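Local coordinates for protein PrgX (Enterococcus faecalis, PDB 2AWI) that is the receptor for the peptide sex pheromone cCF10 in the regulation of conjugation, and probably acts by binding DNA as a repressor, at residues S83-N88 with L114-I119; S118-H121 with E126-T129; S275-L280 with T296-N301. The protein carries 1 engineered substitution. One frame throughout, in Å; residues are numbered along the deposited sequence.

Contact 1: S83-N88 with L114-I119; sequences SKIFTN and LGYISI
Ile85 and Ile119 face each other between two helices that run nearly the same way, their short axes 14° apart and 10.4 Å from each other at the closest. The two branches of Ile85 divide the work. CG2 of Ile85 rests 4.1 Å from CD1 of Ile119, while CD1 of Ile85 reaches over to Tyr116 and sits obliquely to the ring, 3.6 Å from OH and 3.8 Å from CE2. That reach follows from the extended branch: chi1 of -65° puts CG1 of Ile85 opposite the carbonyl carbon and beside the backbone N, and chi2 of -178° carries CD1 straight outward. CG1 of Ile119 meets the edge of the Phe86 ring near the ring plane, 4.3 Å from Phe86 CD1. Farther out, helix 92-102 covers the group, with Phe92 and Asn95 on Ile85, and Asn95 and Ile99 on Tyr116, while Ile82 touches both Tyr116 and Ile119. Phe86 lies at the exposed border, where its ring meets those of His122 and Tyr123 and its backbone O is hydrogen-bonded to Tyr123 OH. The contacts between the two segments are van der Waals ones, so shape and burial, rather than directed bonds, hold helices 74-87 and 107-122 side by side.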
ATOM      1  N   SER A  83     -22.345  33.206 -14.037  1.00 72.24           N
ATOM      2  CA  SER A  83     -22.451  31.778 -14.326  1.00 74.17           C
ATOM      3  C   SER A  83     -23.146  31.534 -15.659  1.00 73.61           C
ATOM      4  O   SER A  83     -22.701  30.714 -16.467  1.00 74.13           O
ATOM      5  CB  SER A  83     -23.224  31.069 -13.212  1.00 91.15           C
ATOM      6  OG  SER A  83     -24.564  31.530 -13.142  1.00 91.15           O
ATOM      7  N   LYS A  84     -24.238  32.254 -15.886  1.00 69.58           N
ATOM      8  CA  LYS A  84     -25.001  32.115 -17.115  1.00 71.30           C
ATOM      9  C   LYS A  84     -24.172  32.528 -18.325  1.00 70.58           C
ATOM     10  O   LYS A  84     -24.157  31.829 -19.339  1.00 70.74           O
ATOM     11  CB  LYS A  84     -26.276  32.959 -17.038  1.00109.22           C
ATOM     12  CG  LYS A  84     -27.038  32.790 -15.728  1.00109.22           C
ATOM     13  CD  LYS A  84     -28.427  33.412 -15.784  1.00109.22           C
ATOM     14  CE  LYS A  84     -29.410  32.516 -16.530  1.00109.22           C
ATOM     15  NZ  LYS A  84     -29.607  31.206 -15.836  1.00109.22           N
ATOM     16  N   ILE A  85     -23.478  33.658 -18.212  1.00 63.98           N
ATOM     17  CA  ILE A  85     -22.652  34.160 -19.306  1.00 62.58           C
ATOM     18  C   ILE A  85     -21.465  33.246 -19.594  1.00 61.86           C
ATOM     19  O   ILE A  85     -20.943  33.237 -20.707  1.00 63.75           O
ATOM     20  CB  ILE A  85     -22.134  35.594 -19.017  1.00 65.81           C
ATOM     21  CG1 ILE A  85     -23.311  36.570 -18.967  1.00 65.46           C
ATOM     22  CG2 ILE A  85     -21.150  36.031 -20.101  1.00 63.77           C
ATOM     23  CD1 ILE A  85     -22.913  38.014 -18.746  1.00 68.65           C
ATOM     24  N   PHE A  86     -21.038  32.475 -18.600  1.00 65.30           N
ATOM     25  CA  PHE A  86     -19.919  31.565 -18.805  1.00 65.91           C
ATOM     26  C   PHE A  86     -20.311  30.453 -19.773  1.00 67.05           C
ATOM     27  O   PHE A  86     -19.524  30.053 -20.625  1.00 65.98           O
ATOM     28  CB  PHE A  86     -19.467  30.936 -17.483  1.00 52.83           C
ATOM     29  CG  PHE A  86     -18.404  29.882 -17.654  1.00 52.49           C
ATOM     30  CD1 PHE A  86     -17.139  30.220 -18.124  1.00 48.55           C
ATOM     31  CD2 PHE A  86     -18.679  28.547 -17.371  1.00 53.32           C
ATOM     32  CE1 PHE A  86     -16.159  29.250 -18.315  1.00 50.94           C
ATOM     33  CE2 PHE A  86     -17.708  27.564 -17.558  1.00 52.89           C
ATOM     34  CZ  PHE A  86     -16.443  27.918 -18.031  1.00 52.09           C
ATOM     35  N   THR A  87     -21.532  29.952 -19.632  1.00 59.09           N
ATOM     36  CA  THR A  87     -22.020  28.885 -20.496  1.00 61.55           C
ATOM     37  C   THR A  87     -22.399  29.429 -21.874  1.00 61.53           C
ATOM     38  O   THR A  87     -22.178  28.772 -22.893  1.00 61.98           O
ATOM     39  CB  THR A  87     -23.249  28.180 -19.871  1.00 76.77           C
ATOM     40  OG1 THR A  87     -24.256  29.152 -19.558  1.00 77.61           O
ATOM     41  CG2 THR A  87     -22.851  27.439 -18.601  1.00 75.12           C
ATOM     42  N   ASN A  88     -22.967  30.633 -21.896  1.00 65.67           N
ATOM     43  CA  ASN A  88     -23.379  31.265 -23.146  1.00 65.53           C
ATOM     44  C   ASN A  88     -22.675  32.612 -23.341  1.00 64.95           C
ATOM     45  O   ASN A  88     -23.245  33.671 -23.071  1.00 64.63           O
ATOM     46  CB  ASN A  88     -24.900  31.450 -23.156  1.00 64.46           C
ATOM     47  CG  ASN A  88     -25.404  32.084 -24.436  1.00 64.60           C
ATOM     48  OD1 ASN A  88     -24.921  31.778 -25.526  1.00 63.08           O
ATOM     49  ND2 ASN A  88     -26.393  32.962 -24.313  1.00 69.28           N
ATOM     50  N   LEU A 114     -13.723  41.304 -12.666  1.00 33.15           N
ATOM     51  CA  LEU A 114     -12.670  40.315 -12.895  1.00 32.64           C
ATOM     52  C   LEU A 114     -13.300  38.983 -13.298  1.00 34.68           C
ATOM     53  O   LEU A 114     -12.639  38.116 -13.880  1.00 34.23           O
ATOM     54  CB  LEU A 114     -11.815  40.131 -11.632  1.00 30.10           C
ATOM     55  CG  LEU A 114     -11.012  41.358 -11.177  1.00 26.82           C
ATOM     56  CD1 LEU A 114     -10.311  41.068  -9.848  1.00 19.19           C
ATOM     57  CD2 LEU A 114     -10.003  41.738 -12.258  1.00 21.10           C
ATOM     58  N   GLY A 115     -14.583  38.830 -12.975  1.00 44.62           N
ATOM     59  CA  GLY A 115     -15.303  37.622 -13.331  1.00 44.72           C
ATOM     60  C   GLY A 115     -15.479  37.581 -14.839  1.00 46.90           C
ATOM     61  O   GLY A 115     -15.414  36.516 -15.462  1.00 47.06           O
ATOM     62  N   TYR A 116     -15.703  38.750 -15.428  1.00 40.71           N
ATOM     63  CA  TYR A 116     -15.859  38.854 -16.873  1.00 42.03           C
ATOM     64  C   TYR A 116     -14.508  38.683 -17.565  1.00 42.14           C
ATOM     65  O   TYR A 116     -14.419  38.052 -18.619  1.00 43.44           O
ATOM     66  CB  TYR A 116     -16.461  40.205 -17.258  1.00 47.60           C
ATOM     67  CG  TYR A 116     -17.952  40.318 -17.031  1.00 49.30           C
ATOM     68  CD1 TYR A 116     -18.493  40.284 -15.744  1.00 45.51           C
ATOM     69  CD2 TYR A 116     -18.823  40.472 -18.109  1.00 47.90           C
ATOM     70  CE1 TYR A 116     -19.871  40.405 -15.540  1.00 46.91           C
ATOM     71  CE2 TYR A 116     -20.197  40.594 -17.917  1.00 48.76           C
ATOM     72  CZ  TYR A 116     -20.715  40.561 -16.634  1.00 47.13           C
ATOM     73  OH  TYR A 116     -22.073  40.684 -16.460  1.00 47.88           O
ATOM     74  N   ILE A 117     -13.457  39.242 -16.975  1.00 54.67           N
ATOM     75  CA  ILE A 117     -12.127  39.126 -17.562  1.00 54.16           C
ATOM     76  C   ILE A 117     -11.741  37.661 -17.645  1.00 54.91           C
ATOM     77  O   ILE A 117     -11.169  37.212 -18.638  1.00 55.12           O
ATOM     78  CB  ILE A 117     -11.071  39.876 -16.725  1.00 42.11           C
ATOM     79  CG1 ILE A 117     -11.388  41.371 -16.721  1.00 44.97           C
ATOM     80  CG2 ILE A 117      -9.674  39.630 -17.295  1.00 38.79           C
ATOM     81  CD1 ILE A 117     -11.404  42.001 -18.100  1.00 47.27           C
ATOM     82  N   SER A 118     -12.061  36.917 -16.593  1.00 52.35           N
ATOM     83  CA  SER A 118     -11.760  35.495 -16.538  1.00 52.37           C
ATOM     84  C   SER A 118     -12.453  34.789 -17.698  1.00 52.88           C
ATOM     85  O   SER A 118     -11.834  34.018 -18.430  1.00 54.21           O
ATOM     86  CB  SER A 118     -12.249  34.916 -15.214  1.00 44.99           C
ATOM     87  OG  SER A 118     -11.906  33.548 -15.106  1.00 46.80           O
ATOM     88  N   ILE A 119     -13.745  35.060 -17.858  1.00 53.33           N
ATOM     89  CA  ILE A 119     -14.539  34.464 -18.929  1.00 52.73           C
ATOM     90  C   ILE A 119     -13.899  34.734 -20.289  1.00 55.46           C
ATOM     91  O   ILE A 119     -13.704  33.814 -21.082  1.00 57.60           O
ATOM     92  CB  ILE A 119     -15.986  35.024 -18.929  1.00 42.13           C
ATOM     93  CG1 ILE A 119     -16.769  34.460 -17.738  1.00 34.21           C
ATOM     94  CG2 ILE A 119     -16.680  34.677 -20.230  1.00 37.10           C
ATOM     95  CD1 ILE A 119     -18.103  35.139 -17.509  1.00 34.78           C
TER

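Contact 2: S118-H121 with E126-T129; sequences SIAH and EVPT
Ala120 presents its methyl to the fork of Val127, and here the packing is tight: CB of Ala120 lies 3.6 Å from CG1 and 4.1 Å from CG2 of Val127, so one small knob meets both branches at once. Both CB atoms point across the gap, and chi1 of Val127, -81°, leaves CG2 between the backbone N and the carbonyl carbon, with CG1 beside the N. Phe92 packs on both Ala120 and Val127, and Phe96 adds to the cover over the valine, so helix 92-102 covers the pair. The elements joined are the last turns of helix 107-122 and the loop leading into helix 128-142, with a short turn between these consecutive helices, inside the region assigned to the TPR family. Ile125, within the turn itself, also touches Ala120. The other side is looser. His121 starts by pointing away from the loop, and its ring then swings back until CD2 of His121 is 4.3 Å from CG2 of Val127, which approaches the imidazole at its edge, close to the ring plane. This is a grazing apolar contact on an exposed residue, whose side chain also touches Val162.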
ATOM      1  N   SER A 118     -12.061  36.917 -16.593  1.00 52.35           N
ATOM      2  CA  SER A 118     -11.760  35.495 -16.538  1.00 52.37           C
ATOM      3  C   SER A 118     -12.453  34.789 -17.698  1.00 52.88           C
ATOM      4  O   SER A 118     -11.834  34.018 -18.430  1.00 54.21           O
ATOM      5  CB  SER A 118     -12.249  34.916 -15.214  1.00 44.99           C
ATOM      6  OG  SER A 118     -11.906  33.548 -15.106  1.00 46.80           O
ATOM      7  N   ILE A 119     -13.745  35.060 -17.858  1.00 53.33           N
ATOM      8  CA  ILE A 119     -14.539  34.464 -18.929  1.00 52.73           C
ATOM      9  C   ILE A 119     -13.899  34.734 -20.289  1.00 55.46           C
ATOM     10  O   ILE A 119     -13.704  33.814 -21.082  1.00 57.60           O
ATOM     11  CB  ILE A 119     -15.986  35.024 -18.929  1.00 42.13           C
ATOM     12  CG1 ILE A 119     -16.769  34.460 -17.738  1.00 34.21           C
ATOM     13  CG2 ILE A 119     -16.680  34.677 -20.230  1.00 37.10           C
ATOM     14  CD1 ILE A 119     -18.103  35.139 -17.509  1.00 34.78           C
ATOM     15  N   ALA A 120     -13.573  35.999 -20.546  1.00 55.09           N
ATOM     16  CA  ALA A 120     -12.956  36.408 -21.806  1.00 57.09           C
ATOM     17  C   ALA A 120     -11.637  35.683 -22.066  1.00 59.46           C
ATOM     18  O   ALA A 120     -11.380  35.236 -23.183  1.00 59.90           O
ATOM     19  CB  ALA A 120     -12.735  37.913 -21.809  1.00 50.33           C
ATOM     20  N   HIS A 121     -10.795  35.575 -21.042  1.00 72.01           N
ATOM     21  CA  HIS A 121      -9.517  34.889 -21.192  1.00 73.95           C
ATOM     22  C   HIS A 121      -9.747  33.443 -21.603  1.00 74.77           C
ATOM     23  O   HIS A 121      -8.915  32.836 -22.282  1.00 75.66           O
ATOM     24  CB  HIS A 121      -8.723  34.907 -19.878  1.00 56.42           C
ATOM     25  CG  HIS A 121      -7.954  36.171 -19.643  1.00 60.33           C
ATOM     26  ND1 HIS A 121      -6.968  36.270 -18.682  1.00 62.88           N
ATOM     27  CD2 HIS A 121      -8.020  37.385 -20.240  1.00 58.53           C
ATOM     28  CE1 HIS A 121      -6.460  37.490 -18.700  1.00 59.63           C
ATOM     29  NE2 HIS A 121      -7.081  38.186 -19.636  1.00 59.07           N
ATOM     30  N   GLU A 126     -11.464  39.236 -26.796  1.00 66.92           N
ATOM     31  CA  GLU A 126     -10.563  40.376 -26.682  1.00 66.91           C
ATOM     32  C   GLU A 126     -11.047  41.415 -25.676  1.00 64.79           C
ATOM     33  O   GLU A 126     -12.136  41.971 -25.820  1.00 63.89           O
ATOM     34  CB  GLU A 126     -10.387  41.048 -28.047  1.00 82.58           C
ATOM     35  CG  GLU A 126      -9.645  40.221 -29.089  1.00 87.04           C
ATOM     36  CD  GLU A 126      -8.192  39.972 -28.720  1.00 91.10           C
ATOM     37  OE1 GLU A 126      -7.422  39.529 -29.601  1.00 87.97           O
ATOM     38  OE2 GLU A 126      -7.820  40.210 -27.552  1.00 91.10           O
ATOM     39  N   VAL A 127     -10.231  41.671 -24.658  1.00 64.32           N
ATOM     40  CA  VAL A 127     -10.550  42.665 -23.634  1.00 62.12           C
ATOM     41  C   VAL A 127      -9.362  43.609 -23.476  1.00 61.85           C
ATOM     42  O   VAL A 127      -8.728  43.659 -22.424  1.00 62.44           O
ATOM     43  CB  VAL A 127     -10.862  42.005 -22.265  1.00 41.32           C
ATOM     44  CG1 VAL A 127     -12.308  41.501 -22.242  1.00 38.66           C
ATOM     45  CG2 VAL A 127      -9.888  40.855 -22.005  1.00 37.65           C
ATOM     46  N   PRO A 128      -9.056  44.382 -24.529  1.00 58.24           N
ATOM     47  CA  PRO A 128      -7.940  45.332 -24.527  1.00 57.56           C
ATOM     48  C   PRO A 128      -7.980  46.339 -23.383  1.00 56.88           C
ATOM     49  O   PRO A 128      -6.935  46.732 -22.866  1.00 57.18           O
ATOM     50  CB  PRO A 128      -8.055  45.996 -25.897  1.00 50.95           C
ATOM     51  CG  PRO A 128      -9.534  45.983 -26.142  1.00 50.20           C
ATOM     52  CD  PRO A 128      -9.903  44.580 -25.720  1.00 51.80           C
ATOM     53  N   THR A 129      -9.181  46.751 -22.989  1.00 45.80           N
ATOM     54  CA  THR A 129      -9.329  47.715 -21.904  1.00 46.03           C
ATOM     55  C   THR A 129      -8.708  47.191 -20.619  1.00 45.55           C
ATOM     56  O   THR A 129      -8.214  47.964 -19.801  1.00 45.34           O
ATOM     57  CB  THR A 129     -10.816  48.055 -21.630  1.00 52.68           C
ATOM     58  OG1 THR A 129     -11.544  46.852 -21.349  1.00 54.65           O
ATOM     59  CG2 THR A 129     -11.435  48.754 -22.826  1.00 53.83           C
TER

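Contact 3: S275-L280 with T296-N301; sequences SLVEEL and TMYYEN
Tyr299 lies across helix 270-286 at the C-terminal end of the model, where the last helix, 293-300, packs crosswise on helix 270-286 in the all-helical C-terminal part of the chain: the segment axes cross at -105°, 9.1 Å apart at closest approach. CB of Tyr299 meets CG1 of Val277 at 3.6 Å. From there chi1 of 176° sends CG opposite the backbone N and brings the ring up to Glu278. CD2 of Tyr299 lies 3.6 Å from CA of Glu278, which comes in at the ring edge near its plane, and 3.9 Å from CG of the same glutamate. The next atom along, CE2 of Tyr299, is 3.9 Å from that CA of Glu278. The phenol end then runs on past the glutamate. Glu278 crosses the ring at about a right angle, and its carboxylate plane is turned 65° from that of the ring; the acid is spoken for elsewhere, since OE2 makes a salt bridge with Arg274 one turn earlier. Val277 is buried and also packs on Ile261 of helix 251-266. Tyr298 starts toward the helix, but its ring leads off to meet His273 edge-to-face and to touch Lys265. CG2 of Val277 lies obliquely to that ring, and Tyr298 CB stays 4.1 Å from Val277 CG1.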
ATOM      1  N   SER A 275      -7.575  17.380 -10.904  1.00 38.98           N
ATOM      2  CA  SER A 275      -6.594  18.462 -10.923  1.00 38.62           C
ATOM      3  C   SER A 275      -5.285  18.127 -10.208  1.00 37.59           C
ATOM      4  O   SER A 275      -4.213  18.540 -10.645  1.00 37.66           O
ATOM      5  CB  SER A 275      -7.193  19.733 -10.317  1.00 46.72           C
ATOM      6  OG  SER A 275      -6.834  19.863  -8.957  1.00 49.44           O
ATOM      7  N   LEU A 276      -5.360  17.382  -9.112  1.00 38.96           N
ATOM      8  CA  LEU A 276      -4.152  17.018  -8.387  1.00 39.10           C
ATOM      9  C   LEU A 276      -3.307  16.011  -9.164  1.00 40.45           C
ATOM     10  O   LEU A 276      -2.078  16.042  -9.098  1.00 41.86           O
ATOM     11  CB  LEU A 276      -4.508  16.470  -7.006  1.00 28.58           C
ATOM     12  CG  LEU A 276      -4.510  17.504  -5.871  1.00 29.69           C
ATOM     13  CD1 LEU A 276      -5.073  18.833  -6.347  1.00 22.98           C
ATOM     14  CD2 LEU A 276      -5.316  16.955  -4.700  1.00 25.29           C
ATOM     15  N   VAL A 277      -3.963  15.120  -9.901  1.00 37.18           N
ATOM     16  CA  VAL A 277      -3.241  14.139 -10.701  1.00 37.50           C
ATOM     17  C   VAL A 277      -2.467  14.879 -11.796  1.00 38.26           C
ATOM     18  O   VAL A 277      -1.286  14.601 -12.034  1.00 38.36           O
ATOM     19  CB  VAL A 277      -4.202  13.114 -11.361  1.00 41.09           C
ATOM     20  CG1 VAL A 277      -3.457  12.289 -12.400  1.00 40.21           C
ATOM     21  CG2 VAL A 277      -4.777  12.190 -10.302  1.00 39.70           C
ATOM     22  N   GLU A 278      -3.136  15.822 -12.454  1.00 31.84           N
ATOM     23  CA  GLU A 278      -2.505  16.602 -13.510  1.00 34.33           C
ATOM     24  C   GLU A 278      -1.340  17.379 -12.908  1.00 34.27           C
ATOM     25  O   GLU A 278      -0.243  17.409 -13.471  1.00 32.74           O
ATOM     26  CB  GLU A 278      -3.517  17.567 -14.131  1.00 47.71           C
ATOM     27  CG  GLU A 278      -4.758  16.872 -14.676  1.00 58.98           C
ATOM     28  CD  GLU A 278      -5.779  17.837 -15.246  1.00 69.01           C
ATOM     29  OE1 GLU A 278      -6.148  18.801 -14.541  1.00 68.80           O
ATOM     30  OE2 GLU A 278      -6.218  17.622 -16.395  1.00 74.29           O
ATOM     31  N   GLU A 279      -1.587  17.988 -11.750  1.00 43.00           N
ATOM     32  CA  GLU A 279      -0.565  18.764 -11.060  1.00 44.71           C
ATOM     33  C   GLU A 279       0.678  17.930 -10.802  1.00 44.34           C
ATOM     34  O   GLU A 279       1.768  18.280 -11.241  1.00 44.10           O
ATOM     35  CB  GLU A 279      -1.104  19.309  -9.726  1.00 47.24           C
ATOM     36  CG  GLU A 279      -1.461  20.794  -9.758  1.00 46.68           C
ATOM     37  CD  GLU A 279      -2.302  21.250  -8.568  1.00 56.52           C
ATOM     38  OE1 GLU A 279      -1.905  20.999  -7.412  1.00 56.77           O
ATOM     39  OE2 GLU A 279      -3.361  21.873  -8.794  1.00 53.31           O
ATOM     40  N   LEU A 280       0.507  16.819 -10.098  1.00 36.91           N
ATOM     41  CA  LEU A 280       1.624  15.940  -9.767  1.00 37.79           C
ATOM     42  C   LEU A 280       2.343  15.386 -10.998  1.00 38.27           C
ATOM     43  O   LEU A 280       3.533  15.079 -10.941  1.00 37.64           O
ATOM     44  CB  LEU A 280       1.141  14.783  -8.888  1.00 34.13           C
ATOM     45  CG  LEU A 280       2.216  13.797  -8.422  1.00 35.05           C
ATOM     46  CD1 LEU A 280       3.234  14.521  -7.550  1.00 36.48           C
ATOM     47  CD2 LEU A 280       1.573  12.657  -7.657  1.00 34.07           C
ATOM     48  N   THR A 296      -0.618   8.046 -13.429  1.00 75.22           N
ATOM     49  CA  THR A 296      -0.506   8.095 -14.884  1.00 75.22           C
ATOM     50  C   THR A 296      -1.672   7.454 -15.633  1.00 75.22           C
ATOM     51  O   THR A 296      -1.923   7.782 -16.792  1.00 75.22           O
ATOM     52  CB  THR A 296       0.806   7.444 -15.359  1.00 80.58           C
ATOM     53  OG1 THR A 296       0.934   6.140 -14.777  1.00 80.58           O
ATOM     54  CG2 THR A 296       1.994   8.302 -14.959  1.00 80.58           C
ATOM     55  N   MET A 297      -2.387   6.543 -14.981  1.00 74.73           N
ATOM     56  CA  MET A 297      -3.521   5.891 -15.626  1.00 74.73           C
ATOM     57  C   MET A 297      -4.680   6.881 -15.706  1.00 74.73           C
ATOM     58  O   MET A 297      -5.385   6.948 -16.713  1.00 74.73           O
ATOM     59  CB  MET A 297      -3.948   4.652 -14.837  1.00123.92           C
ATOM     60  CG  MET A 297      -4.763   3.651 -15.648  1.00123.92           C
ATOM     61  SD  MET A 297      -3.827   2.974 -17.059  1.00123.92           S
ATOM     62  CE  MET A 297      -4.771   3.632 -18.451  1.00123.92           C
ATOM     63  N   TYR A 298      -4.866   7.648 -14.634  1.00 59.49           N
ATOM     64  CA  TYR A 298      -5.926   8.652 -14.566  1.00 59.42           C
ATOM     65  C   TYR A 298      -5.650   9.804 -15.529  1.00 62.97           C
ATOM     66  O   TYR A 298      -6.466  10.106 -16.399  1.00 63.71           O
ATOM     67  CB  TYR A 298      -6.048   9.196 -13.140  1.00 62.88           C
ATOM     68  CG  TYR A 298      -6.558   8.181 -12.145  1.00 56.79           C
ATOM     69  CD1 TYR A 298      -5.852   7.904 -10.975  1.00 52.37           C
ATOM     70  CD2 TYR A 298      -7.749   7.491 -12.377  1.00 49.48           C
ATOM     71  CE1 TYR A 298      -6.316   6.965 -10.058  1.00 44.89           C
ATOM     72  CE2 TYR A 298      -8.224   6.549 -11.466  1.00 48.03           C
ATOM     73  CZ  TYR A 298      -7.503   6.290 -10.310  1.00 48.61           C
ATOM     74  OH  TYR A 298      -7.972   5.359  -9.406  1.00 52.19           O
ATOM     75  N   TYR A 299      -4.495  10.441 -15.367  1.00 84.59           N
ATOM     76  CA  TYR A 299      -4.102  11.562 -16.214  1.00 84.59           C
ATOM     77  C   TYR A 299      -4.189  11.191 -17.691  1.00 84.59           C
ATOM     78  O   TYR A 299      -4.857  11.871 -18.472  1.00 84.59           O
ATOM     79  CB  TYR A 299      -2.677  12.001 -15.862  1.00 92.86           C
ATOM     80  CG  TYR A 299      -2.114  13.103 -16.739  1.00 92.86           C
ATOM     81  CD1 TYR A 299      -1.480  12.807 -17.950  1.00 92.86           C
ATOM     82  CD2 TYR A 299      -2.211  14.440 -16.354  1.00 92.86           C
ATOM     83  CE1 TYR A 299      -0.954  13.820 -18.752  1.00 92.86           C
ATOM     84  CE2 TYR A 299      -1.692  15.460 -17.148  1.00 92.86           C
ATOM     85  CZ  TYR A 299      -1.064  15.145 -18.344  1.00 92.86           C
ATOM     86  OH  TYR A 299      -0.546  16.158 -19.120  1.00 92.86           O
ATOM     87  N   GLU A 300      -3.515  10.108 -18.061  1.00100.94           N
ATOM     88  CA  GLU A 300      -3.500   9.635 -19.440  1.00100.94           C
ATOM     89  C   GLU A 300      -4.909   9.630 -20.033  1.00100.94           C
ATOM     90  O   GLU A 300      -5.114  10.055 -21.171  1.00100.94           O
ATOM     91  CB  GLU A 300      -2.900   8.227 -19.492  1.00107.48           C
ATOM     92  CG  GLU A 300      -2.311   7.833 -20.834  1.00107.48           C
ATOM     93  CD  GLU A 300      -1.657   6.463 -20.795  1.00107.48           C
ATOM     94  OE1 GLU A 300      -1.010   6.083 -21.796  1.00107.48           O
ATOM     95  OE2 GLU A 300      -1.792   5.766 -19.764  1.00107.48           O
ATOM     96  N   ASN A 301      -5.877   9.154 -19.254  1.00111.38           N
ATOM     97  CA  ASN A 301      -7.268   9.101 -19.697  1.00111.38           C
ATOM     98  C   ASN A 301      -7.999  10.414 -19.403  1.00111.38           C
ATOM     99  O   ASN A 301      -9.115  10.349 -18.840  1.00111.38           O
ATOM    100  CB  ASN A 301      -7.999   7.942 -19.005  1.00116.07           C
ATOM    101  CG  ASN A 301      -7.466   6.576 -19.422  1.00116.07           C
ATOM    102  OD1 ASN A 301      -7.534   6.199 -20.593  1.00116.07           O
ATOM    103  ND2 ASN A 301      -6.934   5.828 -18.458  1.00116.07           N
TER

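In the fold
From the N terminus, the chain passes the helix-turn-helix region before reaching contact 1, which closes a loop of 25 residues, mostly helical and including helix 92-102, by setting helix 74-87 beside helix 107-122. Contact 2 begins on that second helix, shares Ser118 and Ile119 with contact 1, and closes a short turn of four residues into helix 128-142. The two follow one another without crossing, their centres about 10 Å apart, and they touch through Ile117 CD1 and Val127 CB at 4.2 Å. Contact 3 comes later, closing a loop of 15 residues as it folds helix 293-300 onto helix 270-286; its centre lies about 27 and 29 Å from those of contacts 1 and 2.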